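Local coordinates for glycosyl hydrolases family 2, sugar binding domain protein (Bacteroides uniformis str. 3978 T3 ii, PDB 6D1P) that acts as a beta-glucuronidase of a human gut bacterium, probably hydrolysing the O-glycosidic bonds that link glucuronic acid to its substrates, at residues Thr577-Ser582 with Gly598-Asp603; Ser442-Met447 with Cys471-Asp476; Glu707-Thr712 with Asn741-Leu746; Arg93-Ile98 with Gly159-Ile164. One frame throughout, in Å; residues are numbered along the deposited sequence.

Interaction 1. Residues Thr577-Ser582 with Gly598-Asp603; sequences TFKDFS and GVVQRD. With NA (sodium ion), chain C.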
# COMPACT_ATOMS: atom_id res chain seq x y z
N THR A 577 11.57 -5.30 -27.90
CA THR A 577 10.81 -6.49 -27.57
C THR A 577 9.49 -6.34 -28.31
O THR A 577 9.27 -5.31 -28.97
CB THR A 577 10.58 -6.64 -26.01
OG1 THR A 577 9.93 -7.89 -25.72
CG2 THR A 577 9.75 -5.48 -25.45
N PHE A 578 8.60 -7.34 -28.23
CA PHE A 578 7.38 -7.26 -29.02
C PHE A 578 6.47 -6.13 -28.54
O PHE A 578 5.97 -5.34 -29.35
CB PHE A 578 6.62 -8.59 -28.99
CG PHE A 578 5.32 -8.55 -29.76
CD1 PHE A 578 5.32 -8.38 -31.14
CD2 PHE A 578 4.10 -8.68 -29.09
CE1 PHE A 578 4.10 -8.33 -31.86
CE2 PHE A 578 2.90 -8.64 -29.79
CZ PHE A 578 2.89 -8.45 -31.17
N LYS A 579 6.26 -6.05 -27.22
CA LYS A 579 5.21 -5.23 -26.63
C LYS A 579 5.75 -4.39 -25.47
O LYS A 579 6.50 -4.90 -24.63
CB LYS A 579 4.07 -6.13 -26.13
CG LYS A 579 2.80 -5.40 -25.73
CD LYS A 579 1.63 -6.38 -25.55
CE LYS A 579 1.83 -7.21 -24.27
NZ LYS A 579 1.12 -8.49 -24.45
N ASP A 580 5.38 -3.11 -25.46
CA ASP A 580 5.62 -2.25 -24.30
C ASP A 580 5.21 -2.98 -23.03
O ASP A 580 4.13 -3.58 -22.97
CB ASP A 580 4.81 -0.96 -24.43
CG ASP A 580 5.37 -0.01 -25.46
OD1 ASP A 580 6.36 -0.38 -26.12
OD2 ASP A 580 4.81 1.11 -25.61
N PHE A 581 6.06 -2.92 -22.02
CA PHE A 581 5.77 -3.62 -20.78
C PHE A 581 6.24 -2.77 -19.61
O PHE A 581 7.07 -1.87 -19.76
CB PHE A 581 6.45 -5.00 -20.75
CG PHE A 581 7.94 -4.91 -20.62
CD1 PHE A 581 8.73 -4.78 -21.75
CD2 PHE A 581 8.55 -4.93 -19.36
CE1 PHE A 581 10.10 -4.68 -21.64
CE2 PHE A 581 9.92 -4.83 -19.24
CZ PHE A 581 10.71 -4.72 -20.39
N SER A 582 5.68 -3.05 -18.43
CA SER A 582 6.00 -2.25 -17.26
C SER A 582 7.35 -2.65 -16.66
O SER A 582 7.68 -3.84 -16.56
CB SER A 582 4.93 -2.40 -16.20
OG SER A 582 5.29 -1.68 -15.02
N GLY A 598 8.58 -1.86 -27.39
CA GLY A 598 7.71 -2.73 -28.15
C GLY A 598 7.46 -2.20 -29.54
O GLY A 598 7.68 -1.03 -29.85
N VAL A 599 6.99 -3.07 -30.44
CA VAL A 599 6.39 -2.58 -31.67
C VAL A 599 4.87 -2.50 -31.56
O VAL A 599 4.20 -2.11 -32.53
CB VAL A 599 6.81 -3.40 -32.91
CG1 VAL A 599 8.24 -3.07 -33.28
CG2 VAL A 599 6.67 -4.91 -32.67
N VAL A 600 4.32 -2.83 -30.39
CA VAL A 600 2.91 -2.64 -30.09
C VAL A 600 2.82 -2.14 -28.66
O VAL A 600 3.69 -2.42 -27.83
CB VAL A 600 2.05 -3.92 -30.25
CG1 VAL A 600 2.27 -4.61 -31.61
CG2 VAL A 600 2.31 -4.89 -29.12
N GLN A 601 1.75 -1.40 -28.38
CA GLN A 601 1.53 -0.81 -27.06
C GLN A 601 1.22 -1.90 -26.05
O GLN A 601 0.98 -3.06 -26.39
CB GLN A 601 0.37 0.19 -27.11
CG GLN A 601 0.70 1.46 -27.84
CD GLN A 601 -0.40 2.48 -27.72
OE1 GLN A 601 -0.93 2.73 -26.61
NE2 GLN A 601 -0.78 3.07 -28.85
N ARG A 602 1.19 -1.50 -24.78
CA ARG A 602 1.02 -2.48 -23.71
C ARG A 602 -0.34 -3.17 -23.75
O ARG A 602 -0.47 -4.27 -23.20
CB ARG A 602 1.25 -1.80 -22.36
CG ARG A 602 1.39 -2.76 -21.20
CD ARG A 602 1.99 -2.06 -19.99
NE ARG A 602 2.15 -3.00 -18.91
CZ ARG A 602 1.44 -2.98 -17.79
NH1 ARG A 602 0.52 -2.04 -17.57
NH2 ARG A 602 1.67 -3.90 -16.87
N ASP A 603 -1.34 -2.58 -24.43
CA ASP A 603 -2.62 -3.25 -24.62
C ASP A 603 -2.69 -4.03 -25.93
O ASP A 603 -3.76 -4.55 -26.28
CB ASP A 603 -3.78 -2.25 -24.53
CG ASP A 603 -3.80 -1.23 -25.68
OD1 ASP A 603 -2.91 -1.28 -26.56
OD2 ASP A 603 -4.71 -0.35 -25.71
NA NA C . 3.57 -6.08 -22.28
O HOH W 1 2.14 1.33 -24.40
O HOH W 2 5.34 -8.09 -23.14
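A sodium site lies where the loop carrying D580 meets the turn from G598 to R602, beyond the last strand of the TIM barrel. The backbone O of D580 binds the ion at 2.7 Å; water 2 and D333 OD2 also coordinate it. The backbones are pinned further along. F578 O accepts from two consecutive amides: V599 N (2.7 Å) comes from above the carbonyl plane and V600 N lies within it, while D580 N returns a straighter bond to V600 O (3.0 Å, 163°). With CG anti to the carbonyl carbon (chi1 -73°), the D580 carboxylate reaches toward the other segment, where OD1 takes G598 N at 3.0 Å and OD2 is linked through water 1 to R602 N. OD1 also forms a salt bridge with K607. A leucine in place of D580 would probably leave G598 N without this acceptor and K607 without this countercharge. G598 fits so closely that a side chain would run into D580 N. V600 CG2 rests over one face of the F578 ring, 4.3 Å from its centroid, and CG of K579 presses on the same methyl at 3.5 Å. The extended R602 chain passes D580 O, and S582 CB covers one guanidinium face (CB to CZ 3.9 Å); R602 NH2 forms a salt bridge with D333, tying arginine and ion to one aspartate. The cis peptide bond before T577, just after the final barrel strand, 572-574, is a hallmark of clan GH-A TIM-barrel glycosidases.

Interaction 2. Residues Ser442-Met447 with Cys471-Asp476; sequences SIRAFM and CKDIVD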
# COMPACT_ATOMS: atom_id res chain seq x y z
N SER A 442 33.64 -17.05 -8.86
CA SER A 442 32.51 -17.77 -8.29
C SER A 442 31.33 -17.82 -9.25
O SER A 442 30.60 -18.80 -9.31
CB SER A 442 32.08 -17.12 -6.97
OG SER A 442 33.18 -16.98 -6.11
N ILE A 443 31.12 -16.74 -10.01
CA ILE A 443 30.05 -16.73 -10.99
C ILE A 443 30.36 -17.71 -12.12
O ILE A 443 29.50 -18.52 -12.51
CB ILE A 443 29.81 -15.30 -11.50
CG1 ILE A 443 29.25 -14.42 -10.38
CG2 ILE A 443 28.85 -15.30 -12.68
CD1 ILE A 443 29.23 -12.95 -10.70
N ARG A 444 31.59 -17.66 -12.64
CA ARG A 444 32.03 -18.67 -13.59
C ARG A 444 31.75 -20.08 -13.06
O ARG A 444 31.15 -20.91 -13.75
CB ARG A 444 33.53 -18.51 -13.89
CG ARG A 444 33.86 -17.91 -15.23
CD ARG A 444 35.35 -18.05 -15.56
NE ARG A 444 35.70 -19.32 -16.21
CZ ARG A 444 35.46 -19.59 -17.49
NH1 ARG A 444 34.83 -18.70 -18.26
NH2 ARG A 444 35.83 -20.75 -18.02
N ALA A 445 32.17 -20.34 -11.82
CA ALA A 445 32.05 -21.69 -11.27
C ALA A 445 30.59 -22.13 -11.24
O ALA A 445 30.27 -23.25 -11.62
CB ALA A 445 32.66 -21.73 -9.87
N PHE A 446 29.70 -21.26 -10.77
CA PHE A 446 28.29 -21.63 -10.71
C PHE A 446 27.67 -21.67 -12.10
O PHE A 446 26.83 -22.53 -12.39
CB PHE A 446 27.53 -20.67 -9.79
CG PHE A 446 26.10 -21.07 -9.56
CD1 PHE A 446 25.80 -22.28 -8.95
CD2 PHE A 446 25.07 -20.24 -9.95
CE1 PHE A 446 24.49 -22.65 -8.74
CE2 PHE A 446 23.75 -20.60 -9.74
CZ PHE A 446 23.46 -21.81 -9.14
N MET A 447 28.07 -20.76 -12.99
CA MET A 447 27.61 -20.86 -14.37
C MET A 447 28.00 -22.20 -14.98
O MET A 447 27.19 -22.84 -15.65
CB MET A 447 28.19 -19.71 -15.21
CG MET A 447 27.59 -19.62 -16.61
SD MET A 447 25.84 -19.13 -16.57
CE MET A 447 26.03 -17.38 -16.20
N CYS A 471 32.03 -15.38 -18.88
CA CYS A 471 31.47 -16.72 -18.89
C CYS A 471 31.15 -17.22 -20.29
O CYS A 471 30.65 -18.34 -20.41
CB CYS A 471 30.18 -16.78 -18.05
SG CYS A 471 30.38 -16.64 -16.27
N LYS A 472 31.40 -16.41 -21.33
CA LYS A 472 30.84 -16.69 -22.67
C LYS A 472 31.29 -18.04 -23.24
O LYS A 472 30.56 -18.65 -24.02
CB LYS A 472 31.23 -15.57 -23.64
CG LYS A 472 32.70 -15.65 -24.10
CD LYS A 472 33.21 -14.35 -24.73
CE LYS A 472 32.63 -14.12 -26.11
NZ LYS A 472 33.57 -13.35 -26.97
N ASP A 473 32.47 -18.54 -22.83
CA ASP A 473 33.04 -19.79 -23.34
C ASP A 473 32.37 -21.02 -22.75
O ASP A 473 32.63 -22.13 -23.23
CB ASP A 473 34.54 -19.86 -23.02
CG ASP A 473 34.82 -19.67 -21.52
OD1 ASP A 473 34.47 -18.59 -20.98
OD2 ASP A 473 35.37 -20.60 -20.87
N ILE A 474 31.54 -20.86 -21.72
CA ILE A 474 31.03 -22.01 -20.98
C ILE A 474 29.87 -22.67 -21.71
O ILE A 474 29.81 -23.90 -21.80
CB ILE A 474 30.63 -21.60 -19.55
CG1 ILE A 474 31.86 -21.42 -18.66
CG2 ILE A 474 29.71 -22.64 -18.91
CD1 ILE A 474 31.56 -20.66 -17.36
N VAL A 475 28.94 -21.87 -22.23
CA VAL A 475 27.69 -22.39 -22.80
C VAL A 475 27.85 -22.78 -24.27
O VAL A 475 28.90 -22.52 -24.89
CB VAL A 475 26.57 -21.35 -22.69
CG1 VAL A 475 26.30 -21.01 -21.25
CG2 VAL A 475 26.96 -20.10 -23.48
N ASP A 476 26.80 -23.36 -24.84
CA ASP A 476 26.87 -23.69 -26.26
C ASP A 476 26.71 -22.44 -27.14
O ASP A 476 27.50 -22.23 -28.06
CB ASP A 476 25.82 -24.74 -26.60
CG ASP A 476 25.99 -25.99 -25.78
OD1 ASP A 476 27.11 -26.57 -25.82
OD2 ASP A 476 25.03 -26.38 -25.08
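This is a helix-against-loop contact on the outer side of the TIM barrel, where R444 and M447, one turn apart on helix 440-457, receive C471, D473 and I474 from the loop after strand 462-466. Its polar half is an end-on salt bridge: R444 NH1 meets D473 OD1 at 2.7 Å and R444 NH2 meets OD2 at 2.9 Å. Each oxygen uses its syn lone pair, and the guanidinium and carboxylate planes are only 3° apart. The bend of the arginine at chi3 (87°) turns the guanidinium toward the loop, and NH1 also bonds F470 O. I474 CD1 sits over one face of that group, 3.9 Å from NH1, and also approaches M447 CB. On the buried side the C471 sulfur lies against the helix, with SG 3.7 Å from R444 CA and 3.9 Å from M447 CB. Replacing R444 by a leucine would probably leave the D473 carboxylate without its charged partner and strip the flat cover from I474. The coplanar, two-bonded pairing fixes the rotation of both charged groups on the solvent-facing side of the contact, while the C471 sulfur packs on the buried side.

Interaction 3. Residues Glu707-Thr712 with Asn741-Leu746; sequences EYQTRT and NGIRCL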
# COMPACT_ATOMS: atom_id res chain seq x y z
N GLU A 707 -2.89 16.44 -42.02
CA GLU A 707 -2.79 17.87 -42.22
C GLU A 707 -1.34 18.25 -42.49
O GLU A 707 -0.40 17.62 -42.00
CB GLU A 707 -3.29 18.63 -40.99
CG GLU A 707 -4.74 18.33 -40.62
CD GLU A 707 -5.73 19.18 -41.39
OE1 GLU A 707 -5.32 20.26 -41.89
OE2 GLU A 707 -6.91 18.77 -41.50
N TYR A 708 -1.15 19.29 -43.27
CA TYR A 708 0.17 19.82 -43.53
C TYR A 708 0.20 21.24 -43.01
O TYR A 708 -0.61 22.07 -43.42
CB TYR A 708 0.53 19.77 -45.02
CG TYR A 708 1.95 20.19 -45.28
CD1 TYR A 708 3.01 19.48 -44.72
CD2 TYR A 708 2.24 21.29 -46.07
CE1 TYR A 708 4.33 19.86 -44.95
CE2 TYR A 708 3.55 21.68 -46.32
CZ TYR A 708 4.60 20.96 -45.75
OH TYR A 708 5.90 21.34 -45.98
N GLN A 709 1.12 21.51 -42.09
CA GLN A 709 1.18 22.78 -41.39
C GLN A 709 2.46 23.50 -41.77
O GLN A 709 3.56 22.97 -41.56
CB GLN A 709 1.08 22.58 -39.88
CG GLN A 709 1.56 23.75 -39.03
CD GLN A 709 1.45 23.46 -37.54
OE1 GLN A 709 0.48 22.83 -37.09
NE2 GLN A 709 2.44 23.90 -36.77
N THR A 710 2.32 24.69 -42.33
CA THR A 710 3.46 25.47 -42.78
C THR A 710 3.83 26.57 -41.81
O THR A 710 4.95 27.09 -41.89
CB THR A 710 3.18 26.07 -44.16
OG1 THR A 710 2.02 26.90 -44.08
CG2 THR A 710 2.95 24.96 -45.16
N ARG A 711 2.94 26.94 -40.90
CA ARG A 711 3.34 27.89 -39.88
C ARG A 711 4.25 27.20 -38.87
O ARG A 711 4.08 26.02 -38.55
CB ARG A 711 2.10 28.50 -39.21
CG ARG A 711 1.27 29.31 -40.19
CD ARG A 711 0.50 30.45 -39.53
NE ARG A 711 1.29 31.15 -38.51
CZ ARG A 711 0.87 32.23 -37.86
NH1 ARG A 711 1.64 32.81 -36.93
NH2 ARG A 711 -0.32 32.74 -38.15
N THR A 712 5.28 27.91 -38.44
CA THR A 712 6.19 27.45 -37.41
C THR A 712 5.66 27.87 -36.04
O THR A 712 4.67 28.59 -35.93
CB THR A 712 7.58 28.02 -37.68
OG1 THR A 712 7.45 29.44 -37.81
CG2 THR A 712 8.12 27.47 -39.00
N ASN A 741 0.51 32.27 -30.49
CA ASN A 741 -0.27 32.67 -31.64
C ASN A 741 -1.26 31.58 -32.05
O ASN A 741 -1.91 31.70 -33.09
CB ASN A 741 0.64 33.05 -32.81
CG ASN A 741 1.73 34.05 -32.42
OD1 ASN A 741 2.91 33.85 -32.71
ND2 ASN A 741 1.34 35.13 -31.73
N GLY A 742 -1.37 30.53 -31.24
CA GLY A 742 -2.31 29.46 -31.52
C GLY A 742 -1.78 28.35 -32.39
O GLY A 742 -2.58 27.53 -32.87
N ILE A 743 -0.48 28.28 -32.61
CA ILE A 743 0.10 27.25 -33.47
C ILE A 743 0.48 26.05 -32.61
O ILE A 743 1.16 26.19 -31.58
CB ILE A 743 1.33 27.79 -34.23
CG1 ILE A 743 0.98 29.11 -34.93
CG2 ILE A 743 1.83 26.76 -35.23
CD1 ILE A 743 -0.27 29.02 -35.81
N ARG A 744 0.04 24.86 -33.02
CA ARG A 744 0.43 23.64 -32.34
C ARG A 744 1.95 23.52 -32.29
O ARG A 744 2.65 23.76 -33.28
CB ARG A 744 -0.18 22.40 -33.03
CG ARG A 744 0.09 21.08 -32.27
CD ARG A 744 -0.57 19.83 -32.90
NE ARG A 744 -2.02 19.85 -32.77
CZ ARG A 744 -2.84 18.85 -33.09
NH1 ARG A 744 -2.36 17.71 -33.57
NH2 ARG A 744 -4.14 18.99 -32.90
N CYS A 745 2.48 23.17 -31.11
CA CYS A 745 3.91 22.96 -30.94
C CYS A 745 4.21 21.51 -31.30
O CYS A 745 4.08 20.62 -30.46
CB CYS A 745 4.34 23.28 -29.52
SG CYS A 745 3.73 24.85 -28.94
N LEU A 746 4.65 21.28 -32.53
CA LEU A 746 4.69 19.93 -33.07
C LEU A 746 5.90 19.12 -32.62
O LEU A 746 5.99 17.93 -32.94
CB LEU A 746 4.63 19.99 -34.60
CG LEU A 746 3.25 20.37 -35.17
CD1 LEU A 746 3.32 20.68 -36.67
CD2 LEU A 746 2.25 19.24 -34.91
O HOH W 3 -1.76 24.57 -35.32
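The R711 guanidinium carries I743 CD1 on one face, the methyl lying 3.8 Å from R711 NE and displaced toward the rim of the group; N741 CB comes obliquely near NH1. The other flat group, the Q709 amide, comes from the end of strand 698-709, two residues before the arginine. NE2 donates to R711 O (3.2 Å, 152°), which lies close to the amide plane, and its second N-H points at R744 O in a weak bond of 3.5 Å. I743 CG2 and L746 CD1 each come within 3.3 Å of Q709 NE2, confining the amide between two branched side chains. The glutamine gets there with CG anti to its own backbone N (chi1 162°) and the chain extended beyond. Water 3 joins the two segments as well, accepting from R744 N at 2.9 Å and donating weakly to Q709 OE1. I743 thus spans the contact, one methyl on the arginine, the other touching both the glutamine nitrogen and T712 O (CG2 to O 3.5 Å). The R744 guanidinium turns elsewhere, to E736. D739 OD1 bonds N741 N in an Asx turn and also I743 N, which shapes the loop presenting these residues; G742 within it has a positive phi. R711 and N741 are exposed and touch a crystal neighbour, so their outer ends may be influenced by the lattice. L746 also packs on V632 and W634 of strand 632-634. The arrangement is a surface junction between successive C-terminal beta modules: the end of strand 698-709 in one sheet meets the loop before strand 751-756 of the next.

Interaction 4. Residues Arg93-Ile98 with Gly159-Ile164; sequences RTMLNI and GGKIPI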
# COMPACT_ATOMS: atom_id res chain seq x y z
N ARG A 93 -8.39 -16.54 -0.29
CA ARG A 93 -9.16 -17.57 0.39
C ARG A 93 -10.44 -17.87 -0.37
O ARG A 93 -11.01 -16.99 -1.03
CB ARG A 93 -9.50 -17.18 1.83
CG ARG A 93 -10.39 -15.96 1.96
CD ARG A 93 -10.61 -15.60 3.43
NE ARG A 93 -11.57 -14.51 3.58
CZ ARG A 93 -11.75 -13.80 4.69
NH1 ARG A 93 -11.04 -14.05 5.79
NH2 ARG A 93 -12.64 -12.83 4.69
N THR A 94 -10.89 -19.12 -0.27
CA THR A 94 -12.12 -19.55 -0.91
C THR A 94 -12.61 -20.86 -0.29
O THR A 94 -11.97 -21.43 0.60
CB THR A 94 -11.96 -19.74 -2.42
OG1 THR A 94 -13.25 -19.95 -2.98
CG2 THR A 94 -11.11 -20.98 -2.72
N MET A 95 -13.74 -21.33 -0.80
CA MET A 95 -14.41 -22.55 -0.37
C MET A 95 -14.49 -23.51 -1.54
O MET A 95 -14.95 -23.13 -2.62
CB MET A 95 -15.83 -22.23 0.13
CG MET A 95 -16.11 -22.66 1.54
SD MET A 95 -15.15 -21.73 2.72
CE MET A 95 -16.29 -20.36 3.02
N LEU A 96 -14.07 -24.76 -1.35
CA LEU A 96 -14.04 -25.72 -2.46
C LEU A 96 -14.91 -26.95 -2.18
O LEU A 96 -14.85 -27.53 -1.10
CB LEU A 96 -12.62 -26.19 -2.76
CG LEU A 96 -11.65 -25.18 -3.37
CD1 LEU A 96 -10.43 -25.92 -3.86
CD2 LEU A 96 -12.30 -24.37 -4.48
N ASN A 97 -15.70 -27.33 -3.19
CA ASN A 97 -16.34 -28.64 -3.24
C ASN A 97 -15.32 -29.63 -3.77
O ASN A 97 -14.92 -29.55 -4.94
CB ASN A 97 -17.57 -28.62 -4.13
CG ASN A 97 -18.75 -27.98 -3.45
OD1 ASN A 97 -19.09 -28.35 -2.32
ND2 ASN A 97 -19.38 -27.02 -4.12
N ILE A 98 -14.91 -30.58 -2.94
CA ILE A 98 -13.87 -31.53 -3.29
C ILE A 98 -14.51 -32.91 -3.41
O ILE A 98 -14.85 -33.54 -2.40
CB ILE A 98 -12.72 -31.50 -2.27
CG1 ILE A 98 -11.90 -30.23 -2.50
CG2 ILE A 98 -11.85 -32.74 -2.38
CD1 ILE A 98 -10.74 -30.07 -1.60
N GLY A 159 -20.62 -26.60 5.76
CA GLY A 159 -21.55 -27.41 5.01
C GLY A 159 -20.85 -28.34 4.07
O GLY A 159 -21.21 -28.44 2.89
N GLY A 160 -19.81 -29.01 4.57
CA GLY A 160 -19.10 -30.00 3.81
C GLY A 160 -18.07 -29.47 2.83
O GLY A 160 -17.29 -30.27 2.30
N LYS A 161 -18.02 -28.16 2.57
CA LYS A 161 -17.00 -27.61 1.69
C LYS A 161 -15.69 -27.41 2.46
O LYS A 161 -15.65 -27.51 3.69
CB LYS A 161 -17.47 -26.31 1.06
CG LYS A 161 -18.67 -26.50 0.15
CD LYS A 161 -19.39 -25.20 -0.16
CE LYS A 161 -18.92 -24.57 -1.47
NZ LYS A 161 -19.94 -23.62 -2.01
N ILE A 162 -14.61 -27.15 1.74
CA ILE A 162 -13.27 -27.12 2.30
C ILE A 162 -12.73 -25.70 2.22
O ILE A 162 -12.72 -25.12 1.13
CB ILE A 162 -12.31 -28.10 1.59
CG1 ILE A 162 -12.95 -29.49 1.50
CG2 ILE A 162 -11.00 -28.19 2.34
CD1 ILE A 162 -13.33 -30.06 2.84
N PRO A 163 -12.24 -25.12 3.32
CA PRO A 163 -11.65 -23.78 3.24
C PRO A 163 -10.18 -23.79 2.85
O PRO A 163 -9.35 -24.50 3.44
CB PRO A 163 -11.85 -23.22 4.67
CG PRO A 163 -12.26 -24.42 5.53
CD PRO A 163 -12.17 -25.66 4.68
N ILE A 164 -9.86 -23.00 1.83
CA ILE A 164 -8.52 -22.90 1.25
C ILE A 164 -8.03 -21.47 1.45
O ILE A 164 -8.77 -20.51 1.22
CB ILE A 164 -8.54 -23.27 -0.24
CG1 ILE A 164 -8.96 -24.73 -0.40
CG2 ILE A 164 -7.17 -23.05 -0.91
CD1 ILE A 164 -8.06 -25.69 0.34
O HOH W 4 -16.51 -30.55 -0.07
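L96 and I164 meet at the apolar centre, the leucine CD1 lying 3.9 Å from the isoleucine CG1 on the sheet face they share with T94 and I162. Just past the strand end, I98 crosses I162 at about a right angle, its CD1 3.9 Å from I162 CG1. V122 of strand 117-122 touches both I162 and I164, while V145 and F148 of helix 142-149 reach I98 and I162 respectively. On the other face M95, bent at chi2 and chi3, lays SD against P163 CB (4.1 Å), with F158 beside both. Strands 89-96 and 162-169 are central neighbours in the six-stranded antiparallel sheet of the sugar-binding domain, a jelly-roll-like beta sandwich in this family. T94 and I164 exchange a pair of backbone bonds, I164 N meeting T94 O almost straight (2.9 Å, 177°), and L96 and I162 exchange another. M95 and P163 form the non-hydrogen-bonded pair between them, so the missing N-H of proline costs this pairing nothing. Beyond the strands, K161 runs along N97: N97 OD1 touches K161 CG at 3.1 Å and ND2 lies 3.6 Å from K161 CE, the two side chains crossing obliquely in van der Waals contact. Water 4 bridges I98 N and G160 O. At the opposite end R93 CA approaches I164 O at 3.1 Å, while the arginine's charged group swings away to E36 and W64.

Along the chain the contacts come in series: interaction 4 closes first, then interaction 2, interaction 1 and interaction 3, none touching another. Interaction 4 joins two strands of the N-terminal sugar-binding domain, interactions 1 and 2 both belong to the TIM barrel, and interaction 3 bridges beta modules near the C terminus. Within the barrel, 442-447/471-476 holds outer helix 440-457 to the loop after strand 462-466, while 577-582/598-603 lies only 8 Å from the centre of the chain; their centres are 32 Å apart. The centres of interactions 3 and 4 are 64 Å apart, at far ends of the molecule, so the four together sample a multidomain enzyme from barrel core to outlying beta domains.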